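Long-range contacts in lysozyme (Enterobacteria phage P1, PDB 1XJU), which hydrolyses the beta-1,4 linkages of host peptidoglycan as a signal-arrest-release endolysin, so that the infected cell bursts and frees the mature phage particles: residues 59-64 with 80-85; 67-72 with 112-117. All coordinates share one frame; numbering follows the deposited sequence.

Contact 1: 59-64 with 80-85; sequences IAERCI and AMTSAA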
loop_
_atom_site.group_PDB
_atom_site.type_symbol
_atom_site.label_atom_id
_atom_site.label_comp_id
_atom_site.label_asym_id
_atom_site.label_seq_id
_atom_site.Cartn_x
_atom_site.Cartn_y
_atom_site.Cartn_z
ATOM N N ILE A 59 11.475 0.052 -2.718
ATOM C CA ILE A 59 10.666 -0.045 -3.870
ATOM C C ILE A 59 9.329 0.659 -3.674
ATOM O O ILE A 59 8.835 1.351 -4.576
ATOM C CB ILE A 59 10.449 -1.532 -4.306
ATOM C CG1 ILE A 59 11.737 -2.125 -4.854
ATOM C CG2 ILE A 59 9.416 -1.636 -5.371
ATOM C CD1 ILE A 59 11.701 -3.618 -4.983
ATOM N N ALA A 60 8.758 0.544 -2.495
ATOM C CA ALA A 60 7.538 1.263 -2.156
ATOM C C ALA A 60 7.738 2.758 -2.187
ATOM O O ALA A 60 6.916 3.496 -2.747
ATOM C CB ALA A 60 7.024 0.772 -0.810
ATOM N N GLU A 61 8.807 3.254 -1.598
ATOM C CA GLU A 61 9.118 4.677 -1.621
ATOM C C GLU A 61 9.291 5.131 -3.038
ATOM O O GLU A 61 8.823 6.224 -3.400
ATOM C CB GLU A 61 10.383 4.977 -0.783
ATOM C CG GLU A 61 10.168 4.797 0.676
ATOM C CD GLU A 61 11.155 5.483 1.602
ATOM O OE1 GLU A 61 11.090 5.193 2.807
ATOM O OE2 GLU A 61 11.907 6.379 1.166
ATOM N N ARG A 62 9.969 4.331 -3.869
ATOM C CA ARG A 62 10.160 4.687 -5.270
ATOM C C ARG A 62 8.842 4.746 -6.022
ATOM O O ARG A 62 8.645 5.662 -6.852
ATOM C CB ARG A 62 11.110 3.714 -5.964
ATOM C CG ARG A 62 11.383 4.107 -7.370
ATOM C CD ARG A 62 12.581 3.392 -7.984
ATOM N NE ARG A 62 12.912 4.075 -9.257
ATOM C CZ ARG A 62 12.252 3.935 -10.375
ATOM N NH1 ARG A 62 12.599 4.668 -11.426
ATOM N NH2 ARG A 62 11.263 3.061 -10.489
ATOM N N CYS A 63 7.935 3.836 -5.734
ATOM C CA CYS A 63 6.603 3.897 -6.297
ATOM C C CYS A 63 5.954 5.257 -6.010
ATOM O O CYS A 63 5.406 5.929 -6.904
ATOM C CB CYS A 63 5.767 2.797 -5.657
ATOM S SG CYS A 63 3.973 2.937 -6.023
ATOM N N ILE A 64 5.968 5.659 -4.741
ATOM C CA ILE A 64 5.352 6.927 -4.365
ATOM C C ILE A 64 6.057 8.115 -5.018
ATOM O O ILE A 64 5.394 9.058 -5.483
ATOM C CB ILE A 64 5.237 6.997 -2.825
ATOM C CG1 ILE A 64 4.456 5.797 -2.253
ATOM C CG2 ILE A 64 4.652 8.300 -2.352
ATOM C CD1 ILE A 64 3.115 5.532 -2.943
ATOM N N ALA A 80 2.605 7.251 4.978
ATOM C CA ALA A 80 1.382 6.473 4.849
ATOM C C ALA A 80 1.267 5.843 3.489
ATOM O O ALA A 80 0.887 4.657 3.360
ATOM C CB ALA A 80 0.198 7.348 5.153
ATOM N N MET A 81 1.580 6.602 2.444
ATOM C CA MET A 81 1.473 6.085 1.087
ATOM C C MET A 81 2.504 4.989 0.826
ATOM O O MET A 81 2.235 4.002 0.133
ATOM C CB MET A 81 1.636 7.234 0.076
ATOM C CG MET A 81 0.426 8.173 0.069
ATOM S SD MET A 81 -1.113 7.390 -0.505
ATOM C CE MET A 81 -0.723 7.112 -2.257
ATOM N N THR A 82 3.691 5.126 1.390
ATOM C CA THR A 82 4.718 4.110 1.274
ATOM C C THR A 82 4.236 2.826 1.926
ATOM O O THR A 82 4.403 1.740 1.378
ATOM C CB THR A 82 6.039 4.564 1.910
ATOM O OG1 THR A 82 6.605 5.635 1.116
ATOM C CG2 THR A 82 7.069 3.430 1.950
ATOM N N SER A 83 3.668 2.919 3.111
ATOM C CA SER A 83 3.082 1.758 3.788
ATOM C C SER A 83 2.069 1.079 2.883
ATOM O O SER A 83 2.106 -0.155 2.737
ATOM C CB SER A 83 2.435 2.228 5.088
ATOM O OG SER A 83 1.680 1.180 5.701
ATOM N N ALA A 84 1.154 1.826 2.263
ATOM C CA ALA A 84 0.155 1.242 1.395
ATOM C C ALA A 84 0.813 0.568 0.201
ATOM O O ALA A 84 0.405 -0.549 -0.190
ATOM C CB ALA A 84 -0.831 2.313 0.945
ATOM N N ALA A 85 1.803 1.198 -0.396
ATOM C CA ALA A 85 2.487 0.633 -1.550
ATOM C C ALA A 85 3.247 -0.643 -1.148
ATOM O O ALA A 85 3.311 -1.591 -1.922
ATOM C CB ALA A 85 3.407 1.642 -2.176
#
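Ala60 sets its methyl against the turn from Thr82 to Ala85: CB lies 3.5 Å from Thr82 O and 4.0 Å from Ala85 CB, close to where the CA atoms of Ala60 and Ala85 come within 5.1 Å. One residue on, Glu61 uses only the aliphatic foot of its chain. Its CG sits 3.6 Å from Thr82 CG2, while the extended remainder carries the carboxylate on to hydrogen bonds with Thr2 OG1 and the backbone N of Arg1. Thr82 likewise turns its hydroxyl to its own helix, where OG1 bonds to Phe78 O. Cys63 comes next; SG, anti to the backbone N (chi1 169°), grazes Ala85 CB at 4.1 Å on its way to the disulfide with Cys90. Ile64 then closes the row. Its CD1 reaches in over the backbone, 3.5 Å from Met81 O, and also meets Met81 CB at 3.8 Å, the two side chains lying roughly perpendicular. The axes of the two short segments pass 8.1 Å apart at 118°, a spacing consistent with alanine on both sides where the backbones are nearest. No hydrogen bond joins helices 46-67 and 75-88 here: Glu61 and Thr82 pair their polar ends elsewhere, and Met81 O accepts from Ala85 N. Carbon and sulfur instead pack partly on the backbone of 80-85 itself, the carbonyl oxygens of Met81 and Thr82 included.

Contact 2: 67-72 with 112-117; sequences HFRGKD and WAQKGE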
loop_
_atom_site.group_PDB
_atom_site.type_symbol
_atom_site.label_atom_id
_atom_site.label_comp_id
_atom_site.label_asym_id
_atom_site.label_seq_id
_atom_site.Cartn_x
_atom_site.Cartn_y
_atom_site.Cartn_z
ATOM N N HIS A 67 5.370 7.877 -9.078
ATOM C CA HIS A 67 4.031 7.817 -9.600
ATOM C C HIS A 67 2.964 8.574 -8.815
ATOM O O HIS A 67 1.828 8.629 -9.252
ATOM C CB HIS A 67 3.610 6.374 -9.847
ATOM C CG HIS A 67 4.533 5.670 -10.753
ATOM N ND1 HIS A 67 4.778 6.085 -12.045
ATOM C CD2 HIS A 67 5.299 4.572 -10.549
ATOM C CE1 HIS A 67 5.673 5.284 -12.587
ATOM N NE2 HIS A 67 6.013 4.372 -11.697
ATOM N N PHE A 68 3.326 9.103 -7.635
ATOM C CA PHE A 68 2.402 9.776 -6.747
ATOM C C PHE A 68 2.921 11.122 -6.261
ATOM O O PHE A 68 2.411 11.668 -5.291
ATOM C CB PHE A 68 2.006 8.858 -5.565
ATOM C CG PHE A 68 1.247 7.641 -5.992
ATOM C CD1 PHE A 68 -0.096 7.604 -5.938
ATOM C CD2 PHE A 68 1.900 6.543 -6.468
ATOM C CE1 PHE A 68 -0.798 6.504 -6.341
ATOM C CE2 PHE A 68 1.207 5.425 -6.912
ATOM C CZ PHE A 68 -0.153 5.391 -6.861
ATOM N N ARG A 69 3.949 11.658 -6.921
ATOM C CA ARG A 69 4.497 12.982 -6.522
ATOM C C ARG A 69 5.035 12.985 -5.102
ATOM O O ARG A 69 4.959 13.975 -4.391
ATOM C CB ARG A 69 3.517 14.133 -6.789
ATOM C CG ARG A 69 3.368 14.433 -8.281
ATOM C CD ARG A 69 2.427 15.608 -8.501
ATOM N NE ARG A 69 2.976 16.794 -7.839
ATOM C CZ ARG A 69 2.315 17.885 -7.513
ATOM N NH1 ARG A 69 1.054 18.001 -7.851
ATOM N NH2 ARG A 69 2.935 18.841 -6.849
ATOM N N GLY A 70 5.607 11.847 -4.684
ATOM C CA GLY A 70 6.061 11.689 -3.328
ATOM C C GLY A 70 6.966 12.792 -2.833
ATOM O O GLY A 70 6.899 13.168 -1.694
ATOM N N LYS A 71 7.854 13.284 -3.692
ATOM C CA LYS A 71 8.820 14.302 -3.238
ATOM C C LYS A 71 8.141 15.604 -2.810
ATOM O O LYS A 71 8.733 16.385 -2.072
ATOM C CB LYS A 71 9.854 14.547 -4.340
ATOM C CG LYS A 71 10.745 13.317 -4.534
ATOM C CD LYS A 71 11.713 13.497 -5.626
ATOM C CE LYS A 71 11.658 12.239 -6.504
ATOM N NZ LYS A 71 10.693 12.286 -7.625
ATOM N N ASP A 72 6.926 15.808 -3.282
ATOM C CA ASP A 72 6.142 16.985 -2.944
ATOM C C ASP A 72 5.246 16.832 -1.730
ATOM O O ASP A 72 4.672 17.809 -1.252
ATOM C CB ASP A 72 5.288 17.430 -4.113
ATOM C CG ASP A 72 6.068 17.782 -5.318
ATOM O OD1 ASP A 72 7.206 18.290 -5.161
ATOM O OD2 ASP A 72 5.550 17.532 -6.453
ATOM N N TRP A 112 -5.695 12.180 -7.310
ATOM C CA TRP A 112 -5.485 13.232 -6.345
ATOM C C TRP A 112 -4.036 13.467 -6.036
ATOM O O TRP A 112 -3.615 14.617 -5.870
ATOM C CB TRP A 112 -6.305 12.976 -5.083
ATOM C CG TRP A 112 -7.773 13.088 -5.272
ATOM C CD1 TRP A 112 -8.686 12.148 -5.010
ATOM C CD2 TRP A 112 -8.503 14.240 -5.715
ATOM N NE1 TRP A 112 -9.965 12.627 -5.250
ATOM C CE2 TRP A 112 -9.867 13.922 -5.661
ATOM C CE3 TRP A 112 -8.150 15.530 -6.094
ATOM C CZ2 TRP A 112 -10.857 14.814 -6.065
ATOM C CZ3 TRP A 112 -9.166 16.436 -6.453
ATOM C CH2 TRP A 112 -10.475 16.060 -6.417
ATOM N N ALA A 113 -3.234 12.402 -5.964
ATOM C CA ALA A 113 -1.795 12.588 -5.744
ATOM C C ALA A 113 -1.176 13.415 -6.881
ATOM O O ALA A 113 -0.359 14.288 -6.622
ATOM C CB ALA A 113 -1.125 11.214 -5.691
ATOM N N GLN A 114 -1.590 13.167 -8.111
ATOM C CA GLN A 114 -1.039 13.900 -9.227
ATOM C C GLN A 114 -1.393 15.383 -9.190
ATOM O O GLN A 114 -0.686 16.191 -9.785
ATOM C CB GLN A 114 -1.443 13.271 -10.521
ATOM C CG GLN A 114 -0.765 11.930 -10.784
ATOM C CD GLN A 114 0.684 12.079 -11.059
ATOM O OE1 GLN A 114 1.077 13.038 -11.722
ATOM N NE2 GLN A 114 1.506 11.167 -10.565
ATOM N N LYS A 115 -2.470 15.728 -8.504
ATOM C CA LYS A 115 -2.859 17.100 -8.301
ATOM C C LYS A 115 -2.306 17.689 -7.021
ATOM O O LYS A 115 -2.643 18.841 -6.708
ATOM C CB LYS A 115 -4.386 17.197 -8.338
ATOM C CG LYS A 115 -5.005 16.879 -9.708
ATOM C CD LYS A 115 -6.513 16.715 -9.614
ATOM C CE LYS A 115 -7.210 16.380 -10.916
ATOM N NZ LYS A 115 -8.697 16.311 -10.743
ATOM N N GLY A 116 -1.527 16.952 -6.225
ATOM C CA GLY A 116 -0.993 17.481 -4.965
ATOM C C GLY A 116 -2.058 17.693 -3.916
ATOM O O GLY A 116 -1.841 18.428 -2.946
ATOM N N GLU A 117 -3.199 17.029 -4.083
ATOM C CA GLU A 117 -4.337 17.162 -3.180
ATOM C C GLU A 117 -4.265 16.096 -2.109
ATOM O O GLU A 117 -4.942 15.066 -2.199
ATOM C CB GLU A 117 -5.624 17.076 -3.987
ATOM C CG GLU A 117 -5.830 18.244 -4.955
ATOM C CD GLU A 117 -6.183 19.524 -4.254
ATOM O OE1 GLU A 117 -6.504 19.524 -3.033
ATOM O OE2 GLU A 117 -6.148 20.522 -4.965
#
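Arg69 runs from CB to CD along the end of helix 108-114, and then its guanidinium reaches both ways. CB starts 3.9 Å from Ala113 O, and CG keeps beside the same oxygen. CD faces two successive carbonyl oxygens, Ala113 O at 3.6 Å and Gln114 O at 3.4 Å. A bend at chi3 (61°) turns the guanidinium so that NE and NH2 both point to Asp72 OD2, a side-on salt bridge with the oxygen in the guanidinium plane. At the tip, NH1 donates to Gln114 O over 3.2 Å in a fairly straight bond (162°), coming from above the carbonyl plane. Asp72 thus helps fix the rotation of a group that probably also favours the negative carbonyl end of the helix.

The return bond comes from Gln114, whose NE2 reaches His67 O at 2.9 Å with a bent N-H angle of 138°. Next to these polar links, on the buried side, Ala113 CB touches the edge of the Phe68 ring at CD1, 3.8 Å away. Gly116, with positive phi, ends the helix in a Schellman motif, and Arg69 adds a side-chain donor to that C-terminal cap, tying the loop after helix 46-67 to the turn before helix 118-123.

Both contacts draw on the same run of chain, but contact 1 joins helix 46-67 to helix 75-88, whereas contact 2 joins the linker between those helices to the end of helix 108-114. Their centres are 12 Å apart, and they meet where Gly70 N probably bonds to Ile64 O and where the Phe68 ring packs on Met81 CE. Contact 1 lies about 6 Å from the centre of the chain, is almost wholly buried and has no hydrogen bond across it. Contact 2, about 15 Å out and only partly buried, instead relies on hydrogen bonds to backbone oxygens, with a salt bridge steadying its arginine; Phe68 carries the hydrophobic interior out to it.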